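Local structure of ABC transporter (Caldanaerobius, 4G68) at residues A[229-234]-A[443-448]; A[261-266]-A[433-438]; A[414-419]-A[426-431]. The protein probably serves as the extracellular solute-binding component of an ABC transporter, capturing xylan-derived xylo-oligosaccharides for uptake by a thermophilic bacterium. One frame throughout, in Å; residues are numbered along the deposited sequence.

Interaction 1. Residues A[229-234]-A[443-448]; sequences WYYDMI and EEYSKQ. With XYP (beta-D-xylopyranose), chain D.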
loop_
_atom_site.group_PDB
_atom_site.type_symbol
_atom_site.label_atom_id
_atom_site.label_comp_id
_atom_site.label_asym_id
_atom_site.label_seq_id
_atom_site.Cartn_x
_atom_site.Cartn_y
_atom_site.Cartn_z
ATOM N N TRP A 229 3.172 7.392 -4.329
ATOM C CA TRP A 229 4.209 6.464 -3.881
ATOM C C TRP A 229 5.563 6.745 -4.417
ATOM O O TRP A 229 6.584 6.611 -3.672
ATOM C CB TRP A 229 3.844 5.015 -4.174
ATOM C CG TRP A 229 2.903 4.442 -3.150
ATOM C CD1 TRP A 229 1.621 4.908 -2.753
ATOM C CD2 TRP A 229 3.147 3.264 -2.328
ATOM N NE1 TRP A 229 1.129 4.091 -1.771
ATOM C CE2 TRP A 229 2.006 3.108 -1.461
ATOM C CE3 TRP A 229 4.221 2.358 -2.208
ATOM C CZ2 TRP A 229 1.896 2.028 -0.533
ATOM C CZ3 TRP A 229 4.115 1.308 -1.265
ATOM C CH2 TRP A 229 2.981 1.158 -0.443
ATOM N N TYR A 230 5.582 7.177 -5.691
ATOM C CA TYR A 230 6.878 7.514 -6.289
ATOM C C TYR A 230 7.515 8.720 -5.540
ATOM O O TYR A 230 8.723 8.686 -5.154
ATOM C CB TYR A 230 6.722 7.890 -7.759
ATOM C CG TYR A 230 6.469 6.794 -8.733
ATOM C CD1 TYR A 230 7.368 6.581 -9.795
ATOM C CD2 TYR A 230 5.277 6.070 -8.676
ATOM C CE1 TYR A 230 7.128 5.554 -10.754
ATOM C CE2 TYR A 230 4.968 5.053 -9.633
ATOM C CZ TYR A 230 5.910 4.818 -10.646
ATOM O OH TYR A 230 5.658 3.848 -11.584
ATOM N N TYR A 231 6.718 9.776 -5.356
ATOM C CA TYR A 231 7.267 10.971 -4.663
ATOM C C TYR A 231 7.740 10.521 -3.248
ATOM O O TYR A 231 8.875 10.806 -2.809
ATOM C CB TYR A 231 6.217 12.100 -4.535
ATOM C CG TYR A 231 6.830 13.196 -3.730
ATOM C CD1 TYR A 231 7.549 14.200 -4.373
ATOM C CD2 TYR A 231 6.748 13.219 -2.346
ATOM C CE1 TYR A 231 8.210 15.186 -3.657
ATOM C CE2 TYR A 231 7.383 14.222 -1.583
ATOM C CZ TYR A 231 8.102 15.179 -2.273
ATOM O OH TYR A 231 8.772 16.121 -1.559
ATOM N N ASP A 232 6.874 9.809 -2.510
ATOM C CA ASP A 232 7.170 9.559 -1.092
ATOM C C ASP A 232 8.454 8.740 -1.009
ATOM O O ASP A 232 9.297 8.981 -0.108
ATOM C CB ASP A 232 6.021 8.783 -0.421
ATOM C CG ASP A 232 4.730 9.576 -0.330
ATOM O OD1 ASP A 232 4.699 10.780 -0.626
ATOM O OD2 ASP A 232 3.729 8.977 0.031
HETATM N N MSE A 233 8.660 7.784 -1.932
HETATM C CA MSE A 233 9.961 7.035 -1.985
HETATM C C MSE A 233 11.096 7.880 -2.322
HETATM O O MSE A 233 12.136 7.728 -1.687
HETATM C CB MSE A 233 9.891 5.790 -2.919
HETATM C CG MSE A 233 11.314 5.304 -3.296
HETATM SE SE MSE A 233 12.230 4.620 -1.698
HETATM C CE MSE A 233 10.792 3.330 -1.661
ATOM N N ILE A 234 10.936 8.705 -3.298
ATOM C CA ILE A 234 12.097 9.529 -3.674
ATOM C C ILE A 234 12.441 10.469 -2.465
ATOM O O ILE A 234 13.651 10.712 -2.134
ATOM C CB ILE A 234 11.770 10.334 -4.942
ATOM C CG1 ILE A 234 11.654 9.406 -6.167
ATOM C CG2 ILE A 234 12.897 11.324 -5.254
ATOM C CD1 ILE A 234 11.086 10.154 -7.376
ATOM N N GLU A 443 9.784 24.080 -6.449
ATOM C CA GLU A 443 9.854 25.086 -5.403
ATOM C C GLU A 443 8.458 25.499 -4.912
ATOM O O GLU A 443 8.254 25.611 -3.699
ATOM C CB GLU A 443 10.780 26.312 -5.855
ATOM C CG GLU A 443 12.254 25.916 -6.129
ATOM C CD GLU A 443 12.527 25.156 -7.465
ATOM O OE1 GLU A 443 11.671 25.105 -8.425
ATOM O OE2 GLU A 443 13.667 24.577 -7.595
ATOM N N GLU A 444 7.500 25.675 -5.828
ATOM C CA GLU A 444 6.151 26.010 -5.482
ATOM C C GLU A 444 5.398 24.852 -4.888
ATOM O O GLU A 444 4.600 25.016 -3.998
ATOM C CB GLU A 444 5.355 26.528 -6.703
ATOM C CG GLU A 444 5.665 28.026 -6.895
ATOM C CD GLU A 444 5.237 28.862 -5.699
ATOM O OE1 GLU A 444 4.065 28.851 -5.377
ATOM O OE2 GLU A 444 6.076 29.535 -5.150
ATOM N N TYR A 445 5.714 23.669 -5.360
ATOM C CA TYR A 445 5.197 22.448 -4.645
ATOM C C TYR A 445 5.483 22.476 -3.147
ATOM O O TYR A 445 4.552 22.298 -2.296
ATOM C CB TYR A 445 5.805 21.174 -5.286
ATOM C CG TYR A 445 5.570 19.950 -4.448
ATOM C CD1 TYR A 445 4.315 19.324 -4.421
ATOM C CD2 TYR A 445 6.602 19.463 -3.631
ATOM C CE1 TYR A 445 4.059 18.236 -3.583
ATOM C CE2 TYR A 445 6.333 18.400 -2.744
ATOM C CZ TYR A 445 5.087 17.804 -2.739
ATOM O OH TYR A 445 4.873 16.745 -1.917
ATOM N N SER A 446 6.752 22.707 -2.791
ATOM C CA SER A 446 7.146 22.668 -1.368
ATOM C C SER A 446 6.602 23.883 -0.592
ATOM O O SER A 446 6.126 23.736 0.521
ATOM C CB SER A 446 8.652 22.519 -1.172
ATOM O OG SER A 446 9.190 21.246 -1.692
ATOM N N LYS A 447 6.623 25.078 -1.195
ATOM C CA LYS A 447 5.891 26.207 -0.537
ATOM C C LYS A 447 4.446 25.914 -0.295
ATOM O O LYS A 447 3.943 26.237 0.826
ATOM C CB LYS A 447 5.937 27.476 -1.389
ATOM C CG LYS A 447 7.362 27.875 -1.628
ATOM C CD LYS A 447 7.711 29.014 -0.708
ATOM C CE LYS A 447 9.024 29.630 -1.200
ATOM N NZ LYS A 447 9.970 29.472 -0.066
ATOM N N GLN A 448 3.741 25.370 -1.306
ATOM C CA GLN A 448 2.314 25.095 -1.174
ATOM C C GLN A 448 2.026 23.978 -0.189
ATOM O O GLN A 448 1.056 23.995 0.511
ATOM C CB GLN A 448 1.608 24.826 -2.530
ATOM C CG GLN A 448 1.596 26.128 -3.379
ATOM C CD GLN A 448 0.822 25.973 -4.668
ATOM O OE1 GLN A 448 -0.051 25.150 -4.752
ATOM N NE2 GLN A 448 1.242 26.686 -5.726
HETATM C C1 XYP D . -3.730 1.450 -0.772
HETATM C C2 XYP D . -4.532 2.733 -0.582
HETATM C C3 XYP D . -3.571 3.916 -0.756
HETATM C C4 XYP D . -2.289 3.760 0.101
HETATM C C5 XYP D . -1.664 2.340 -0.009
HETATM O O2 XYP D . -5.612 2.745 -1.493
HETATM O O3 XYP D . -4.314 5.102 -0.397
HETATM O O4 XYP D . -1.292 4.732 -0.227
HETATM O O5 XYP D . -2.671 1.347 0.153
HETATM O O HOH W 1 6.642 17.110 0.386
#

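Interaction 2. Residues A[261-266]-A[433-438]; sequences DAAQKL and AQLFAK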
loop_
_atom_site.group_PDB
_atom_site.type_symbol
_atom_site.label_atom_id
_atom_site.label_comp_id
_atom_site.label_asym_id
_atom_site.label_seq_id
_atom_site.Cartn_x
_atom_site.Cartn_y
_atom_site.Cartn_z
ATOM N N ASP A 261 14.072 18.773 -3.740
ATOM C CA ASP A 261 14.928 17.913 -4.589
ATOM C C ASP A 261 14.154 16.666 -5.032
ATOM O O ASP A 261 14.242 16.232 -6.215
ATOM C CB ASP A 261 16.217 17.489 -3.871
ATOM C CG ASP A 261 17.254 18.608 -3.751
ATOM O OD1 ASP A 261 17.113 19.672 -4.400
ATOM O OD2 ASP A 261 18.252 18.351 -3.034
ATOM N N ALA A 262 13.390 16.050 -4.121
ATOM C CA ALA A 262 12.547 14.916 -4.525
ATOM C C ALA A 262 11.530 15.254 -5.657
ATOM O O ALA A 262 11.308 14.460 -6.575
ATOM C CB ALA A 262 11.832 14.240 -3.296
ATOM N N ALA A 263 10.915 16.429 -5.552
ATOM C CA ALA A 263 9.961 16.897 -6.529
ATOM C C ALA A 263 10.675 17.061 -7.870
ATOM O O ALA A 263 10.178 16.591 -8.897
ATOM C CB ALA A 263 9.233 18.164 -6.052
ATOM N N GLN A 264 11.842 17.662 -7.871
ATOM C CA GLN A 264 12.596 17.752 -9.079
ATOM C C GLN A 264 12.915 16.391 -9.698
ATOM O O GLN A 264 12.804 16.243 -10.946
ATOM C CB GLN A 264 13.892 18.571 -8.866
ATOM C CG GLN A 264 14.656 18.707 -10.183
ATOM C CD GLN A 264 13.951 19.624 -11.174
ATOM O OE1 GLN A 264 13.777 20.813 -10.924
ATOM N NE2 GLN A 264 13.514 19.072 -12.306
ATOM N N LYS A 265 13.379 15.421 -8.872
ATOM C CA LYS A 265 13.684 14.049 -9.384
ATOM C C LYS A 265 12.442 13.349 -9.961
ATOM O O LYS A 265 12.541 12.603 -10.966
ATOM C CB LYS A 265 14.210 13.136 -8.274
ATOM C CG LYS A 265 15.553 13.498 -7.661
ATOM C CD LYS A 265 16.728 13.579 -8.551
ATOM C CE LYS A 265 18.047 13.459 -7.707
ATOM N NZ LYS A 265 18.281 14.553 -6.694
ATOM N N LEU A 266 11.299 13.574 -9.346
ATOM C CA LEU A 266 10.026 13.019 -9.887
ATOM C C LEU A 266 9.809 13.650 -11.285
ATOM O O LEU A 266 9.485 12.990 -12.261
ATOM C CB LEU A 266 8.849 13.469 -8.994
ATOM C CG LEU A 266 7.686 12.528 -8.676
ATOM C CD1 LEU A 266 6.342 13.202 -8.551
ATOM C CD2 LEU A 266 7.699 11.168 -9.344
ATOM N N ALA A 433 0.089 15.278 -7.921
ATOM C CA ALA A 433 -0.485 15.103 -9.256
ATOM C C ALA A 433 -0.087 16.343 -10.166
ATOM O O ALA A 433 0.248 16.179 -11.342
ATOM C CB ALA A 433 -1.983 14.945 -9.084
ATOM N N GLN A 434 -0.111 17.552 -9.597
ATOM C CA GLN A 434 0.467 18.735 -10.319
ATOM C C GLN A 434 1.894 18.569 -10.685
ATOM O O GLN A 434 2.271 18.973 -11.800
ATOM C CB GLN A 434 0.188 20.054 -9.542
ATOM C CG GLN A 434 -1.293 20.274 -9.474
ATOM C CD GLN A 434 -1.742 21.219 -8.393
ATOM O OE1 GLN A 434 -1.088 22.214 -8.080
ATOM N NE2 GLN A 434 -2.867 20.867 -7.759
ATOM N N LEU A 435 2.738 17.943 -9.836
ATOM C CA LEU A 435 4.156 17.697 -10.235
ATOM C C LEU A 435 4.216 16.827 -11.523
ATOM O O LEU A 435 4.986 17.149 -12.458
ATOM C CB LEU A 435 4.981 16.978 -9.134
ATOM C CG LEU A 435 5.385 17.864 -7.934
ATOM C CD1 LEU A 435 6.101 17.000 -6.916
ATOM C CD2 LEU A 435 6.407 18.937 -8.452
ATOM N N PHE A 436 3.456 15.725 -11.497
ATOM C CA PHE A 436 3.406 14.814 -12.674
ATOM C C PHE A 436 2.945 15.523 -13.954
ATOM O O PHE A 436 3.418 15.212 -15.081
ATOM C CB PHE A 436 2.498 13.625 -12.382
ATOM C CG PHE A 436 3.170 12.550 -11.598
ATOM C CD1 PHE A 436 2.801 12.303 -10.249
ATOM C CD2 PHE A 436 4.037 11.715 -12.229
ATOM C CE1 PHE A 436 3.393 11.274 -9.522
ATOM C CE2 PHE A 436 4.623 10.654 -11.535
ATOM C CZ PHE A 436 4.300 10.436 -10.169
ATOM N N ALA A 437 2.053 16.490 -13.778
ATOM C CA ALA A 437 1.385 17.121 -14.912
ATOM C C ALA A 437 2.235 18.306 -15.390
ATOM O O ALA A 437 1.829 18.970 -16.368
ATOM C CB ALA A 437 -0.009 17.568 -14.525
ATOM N N LYS A 438 3.347 18.540 -14.702
ATOM C CA LYS A 438 4.232 19.741 -14.973
ATOM C C LYS A 438 3.375 21.004 -14.844
ATOM O O LYS A 438 3.491 21.966 -15.675
ATOM C CB LYS A 438 4.822 19.627 -16.398
ATOM C CG LYS A 438 5.808 18.409 -16.650
ATOM C CD LYS A 438 7.030 18.352 -15.729
ATOM C CE LYS A 438 8.075 19.340 -16.276
ATOM N NZ LYS A 438 9.012 19.570 -15.153
#

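Interaction 3. Residues A[414-419]-A[426-431]; sequences PAWDIY and QTHKDL. With XYP (beta-D-xylopyranose), chain D.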
loop_
_atom_site.group_PDB
_atom_site.type_symbol
_atom_site.label_atom_id
_atom_site.label_comp_id
_atom_site.label_asym_id
_atom_site.label_seq_id
_atom_site.Cartn_x
_atom_site.Cartn_y
_atom_site.Cartn_z
ATOM N N PRO A 414 4.831 4.649 6.464
ATOM C CA PRO A 414 3.656 4.376 5.595
ATOM C C PRO A 414 3.533 5.428 4.512
ATOM O O PRO A 414 3.998 6.579 4.705
ATOM C CB PRO A 414 2.476 4.519 6.555
ATOM C CG PRO A 414 3.060 4.055 7.872
ATOM C CD PRO A 414 4.429 4.667 7.877
ATOM N N ALA A 415 2.877 5.060 3.415
ATOM C CA ALA A 415 2.611 6.072 2.361
ATOM C C ALA A 415 1.902 7.266 2.963
ATOM O O ALA A 415 1.128 7.110 3.917
ATOM C CB ALA A 415 1.746 5.435 1.323
ATOM N N TRP A 416 2.172 8.475 2.461
ATOM C CA TRP A 416 1.818 9.626 3.203
ATOM C C TRP A 416 0.308 9.800 3.310
ATOM O O TRP A 416 -0.161 10.489 4.212
ATOM C CB TRP A 416 2.434 10.886 2.579
ATOM C CG TRP A 416 3.943 10.941 2.736
ATOM C CD1 TRP A 416 4.871 9.887 2.984
ATOM C CD2 TRP A 416 4.753 12.139 2.585
ATOM N NE1 TRP A 416 6.146 10.386 2.969
ATOM C CE2 TRP A 416 6.142 11.727 2.720
ATOM C CE3 TRP A 416 4.455 13.487 2.318
ATOM C CZ2 TRP A 416 7.208 12.657 2.648
ATOM C CZ3 TRP A 416 5.524 14.387 2.227
ATOM C CH2 TRP A 416 6.861 13.978 2.397
ATOM N N ASP A 417 -0.473 9.264 2.366
ATOM C CA ASP A 417 -1.944 9.422 2.453
ATOM C C ASP A 417 -2.620 8.419 3.416
ATOM O O ASP A 417 -3.850 8.513 3.600
ATOM C CB ASP A 417 -2.607 9.283 1.082
ATOM C CG ASP A 417 -2.469 7.845 0.492
ATOM O OD1 ASP A 417 -1.595 7.045 0.949
ATOM O OD2 ASP A 417 -3.283 7.520 -0.429
ATOM N N ILE A 418 -1.828 7.548 4.056
ATOM C CA ILE A 418 -2.281 6.723 5.158
ATOM C C ILE A 418 -1.715 7.331 6.462
ATOM O O ILE A 418 -2.232 7.116 7.530
ATOM C CB ILE A 418 -1.646 5.277 5.076
ATOM C CG1 ILE A 418 -2.057 4.558 3.869
ATOM C CG2 ILE A 418 -1.906 4.431 6.341
ATOM C CD1 ILE A 418 -1.484 3.127 3.824
ATOM N N TYR A 419 -0.603 8.021 6.380
ATOM C CA TYR A 419 0.004 8.529 7.595
ATOM C C TYR A 419 -0.675 9.843 7.936
ATOM O O TYR A 419 -1.071 10.047 9.119
ATOM C CB TYR A 419 1.521 8.763 7.374
ATOM C CG TYR A 419 2.207 9.054 8.699
ATOM C CD1 TYR A 419 2.836 8.034 9.383
ATOM C CD2 TYR A 419 2.217 10.341 9.245
ATOM C CE1 TYR A 419 3.439 8.258 10.615
ATOM C CE2 TYR A 419 2.823 10.599 10.481
ATOM C CZ TYR A 419 3.457 9.548 11.125
ATOM O OH TYR A 419 4.053 9.730 12.373
ATOM N N GLN A 426 -5.117 14.701 1.158
ATOM C CA GLN A 426 -5.644 15.058 -0.117
ATOM C C GLN A 426 -4.774 16.137 -0.775
ATOM O O GLN A 426 -4.558 16.112 -2.008
ATOM C CB GLN A 426 -7.124 15.464 -0.105
ATOM C CG GLN A 426 -7.654 15.701 -1.530
ATOM C CD GLN A 426 -7.823 14.383 -2.255
ATOM O OE1 GLN A 426 -8.488 13.499 -1.740
ATOM N NE2 GLN A 426 -7.180 14.210 -3.387
ATOM N N THR A 427 -4.306 17.095 0.060
ATOM C CA THR A 427 -3.435 18.173 -0.430
ATOM C C THR A 427 -2.186 17.562 -1.089
ATOM O O THR A 427 -1.795 17.960 -2.178
ATOM C CB THR A 427 -3.049 19.101 0.750
ATOM O OG1 THR A 427 -4.172 19.917 1.053
ATOM C CG2 THR A 427 -1.863 20.028 0.371
ATOM N N HIS A 428 -1.524 16.629 -0.378
ATOM C CA HIS A 428 -0.304 15.976 -0.915
ATOM C C HIS A 428 -0.588 15.219 -2.173
ATOM O O HIS A 428 0.142 15.374 -3.153
ATOM C CB HIS A 428 0.306 15.066 0.197
ATOM C CG HIS A 428 1.527 14.316 -0.227
ATOM N ND1 HIS A 428 2.619 14.947 -0.737
ATOM C CD2 HIS A 428 1.798 12.972 -0.231
ATOM C CE1 HIS A 428 3.562 14.042 -1.015
ATOM N NE2 HIS A 428 3.059 12.806 -0.696
ATOM N N LYS A 429 -1.683 14.424 -2.221
ATOM C CA LYS A 429 -2.041 13.677 -3.457
ATOM C C LYS A 429 -2.259 14.673 -4.633
ATOM O O LYS A 429 -1.771 14.427 -5.716
ATOM C CB LYS A 429 -3.350 12.913 -3.234
ATOM C CG LYS A 429 -3.128 11.676 -2.407
ATOM C CD LYS A 429 -4.451 11.037 -1.953
ATOM C CE LYS A 429 -5.353 10.589 -3.085
ATOM N NZ LYS A 429 -6.664 10.204 -2.457
ATOM N N ASP A 430 -2.982 15.780 -4.390
ATOM C CA ASP A 430 -3.271 16.691 -5.502
ATOM C C ASP A 430 -1.992 17.488 -5.953
ATOM O O ASP A 430 -1.744 17.683 -7.128
ATOM C CB ASP A 430 -4.286 17.737 -5.002
ATOM C CG ASP A 430 -5.702 17.196 -4.813
ATOM O OD1 ASP A 430 -6.040 16.044 -5.145
ATOM O OD2 ASP A 430 -6.464 17.952 -4.164
ATOM N N LEU A 431 -1.146 17.853 -5.020
ATOM C CA LEU A 431 0.089 18.629 -5.330
ATOM C C LEU A 431 1.101 17.731 -6.052
ATOM O O LEU A 431 1.753 18.197 -6.988
ATOM C CB LEU A 431 0.709 19.244 -4.097
ATOM C CG LEU A 431 -0.078 20.474 -3.602
ATOM C CD1 LEU A 431 0.588 21.040 -2.330
ATOM C CD2 LEU A 431 -0.168 21.553 -4.669
HETATM C C1 XYP D . -3.730 1.450 -0.772
HETATM C C2 XYP D . -4.532 2.733 -0.582
HETATM C C3 XYP D . -3.571 3.916 -0.756
HETATM C C4 XYP D . -2.289 3.760 0.101
HETATM C C5 XYP D . -1.664 2.340 -0.009
HETATM O O2 XYP D . -5.612 2.745 -1.493
HETATM O O3 XYP D . -4.314 5.102 -0.397
HETATM O O4 XYP D . -1.292 4.732 -0.227
HETATM O O5 XYP D . -2.671 1.347 0.153
HETATM O O HOH W 2 -5.882 7.943 -0.859
#

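Interaction 1. Residues A[229-234]-A[443-448]
Tyr-231 and Tyr-445 reach toward each other from two helices of a periplasmic-binding-protein fold, 225-239 and 442-453, and meet by their ring ends alone. The backbones stay far apart, 11.7 Å between the CA atoms of Tyr-231 and Tyr-445, a gap bridged here by two long tyrosine side chains.

The aromatic contact is oblique, with the ring planes at 55°. Tyr-445 lays its hydroxyl over one face of the Tyr-231 ring, offset toward the rim, while Tyr-231 OH sits at the edge of the Tyr-445 ring, 3.5 Å from Tyr-445 CE2. Both side chains hold CG anti to the backbone N (chi1 175° in Tyr-231), which extends each ring away from its own helix and into the other's path.

Polar contact between the two hydroxyls goes through a water, which donates to Tyr-231 OH at 3.0 Å and lies 2.9 Å from Tyr-445 OH. Tyr-231 OH is hydrogen-bonded as well to the carbonyl oxygen of Phe-259, so this buried hydroxyl is tied to a third helix. A leucine in place of Tyr-231 would probably leave the water and the Phe-259 carbonyl without this partner and open a gap beneath the Tyr-445 hydroxyl.

Two residues earlier on the same helix, Trp-229 serves the glycan pocket. Its indole meets the xylose edge-on, and a nearly straight bond of 2.9 Å runs from Trp-229 NE1 to xylose O4, with an N-H...O angle of 167°.

Interaction 2. Residues A[261-266]-A[433-438]
Helix 257-271 and the C-terminal end of helix 422-436 come near each other at two levels, where the CA atoms of Ala-263 and Leu-435 lie 6.9 Å apart and those of Leu-266 and Phe-436 7.4 Å apart. At the first level Ala-263 is small enough to admit the end of a leucine: Leu-435 CD1 presses to 3.5 Å from Ala-263 CB, tighter than usual for two carbons, and Leu-435 CD2 flanks the same methyl at 3.8 Å from Ala-263 CB. Leu-435 has CG anti to its carbonyl carbon (chi1 -75°), which turns the branched end toward Ala-263.

This is helix-to-helix packing within the solute-binding-protein fold, made wholly of apolar carbon and buried. Tyr-445 of helix 442-453 touches both Ala-263 and Leu-435, so a third helix covers the first level.

At the second level Leu-266 and Phe-436 cross at about a right angle. Leu-266 CD1 lies over one face of the phenyl ring, 3.9 Å from its centroid and 21° off the normal, a CH-pi contact; a branched aliphatic suits the place because its other methyl, CD2, can at the same time approach Phe-436 CZ, at 3.6 Å. Leu-266 CD1 also faces Leu-435 CB, which links the two levels. Phe-436 rests on Val-270 too, one turn further along helix 257-271. The C-terminal end of the Phe-436 helix carries a Schellman motif: Lys-438 takes a positive phi of 56° and its N returns to Leu-435 O at 3.1 Å.

Interaction 3. Residues A[414-419]-A[426-431]
Trp-416 and His-428 make the tight half of this contact, an offset stack between the six-membered ring of the indole and the imidazole, with centroids 4.6 Å apart and planes at 25°. Trp-416 CE3 stands over one face of the His-428 ring, offset toward its rim and 3.4 Å from His-428 NE2, while Trp-416 CB leans on His-428 CD2. With CG anti to the backbone N (chi1 178°), the imidazole extends from helix 422-436 across to the indole. Histidine suits the place because it offers a flat face to stack and a nitrogen to bond: NE2 is hydrogen-bonded to Asp-232, whose other carboxylate oxygen takes the backbone N of Trp-416. One acidic side chain thus positions both halves of the stack, and the ring of Phe-259 packs edge-to-face with the indole.

The other half is looser. The aliphatic part of Lys-429 runs past Asp-417, with Lys-429 CD 4.0 Å from Asp-417 CB. Their charged ends remain 4.8 Å apart, Lys-429 NZ to Asp-417 OD2, and a water fills in, donating to Asp-417 OD2, accepting from Lys-429 NZ and making a longer bond to xylose O3.

Here the contact joins the glycan pocket of the solute-binding protein. Asp-417 grips adjacent hydroxyls of one xylose with its two oxygens: xylose O4 donates to OD1 at 2.6 Å and xylose O3 to OD2 at 2.6 Å. Such a bidentate carboxylate reads two neighbouring hydroxyls together, and the lysine nearby, reached through water, would be expected to help stabilise its negative charge.

In the fold
Followed from the N terminus, the chain passes first through 229-234 on helix 225-239 and soon after through 261-266 on helix 257-271. The remaining segments all come near the C terminus: 414-419 and 426-431, which pair with each other, then 433-438, partner of 261-266, and 443-448, partner of 229-234. Interaction 1 therefore closes the widest loop, interaction 2 lies nested within it, and interaction 3 closes a short loop inside both; none cross. Interactions 2 and 3 share helix 422-436, while interactions 1 and 3 both reach the same xylose. Tyr-231 packs on Ala-262 and Ala-263, joining interactions 1 and 2. The C-terminal helices are thereby fastened to helices 225-239 and 257-271.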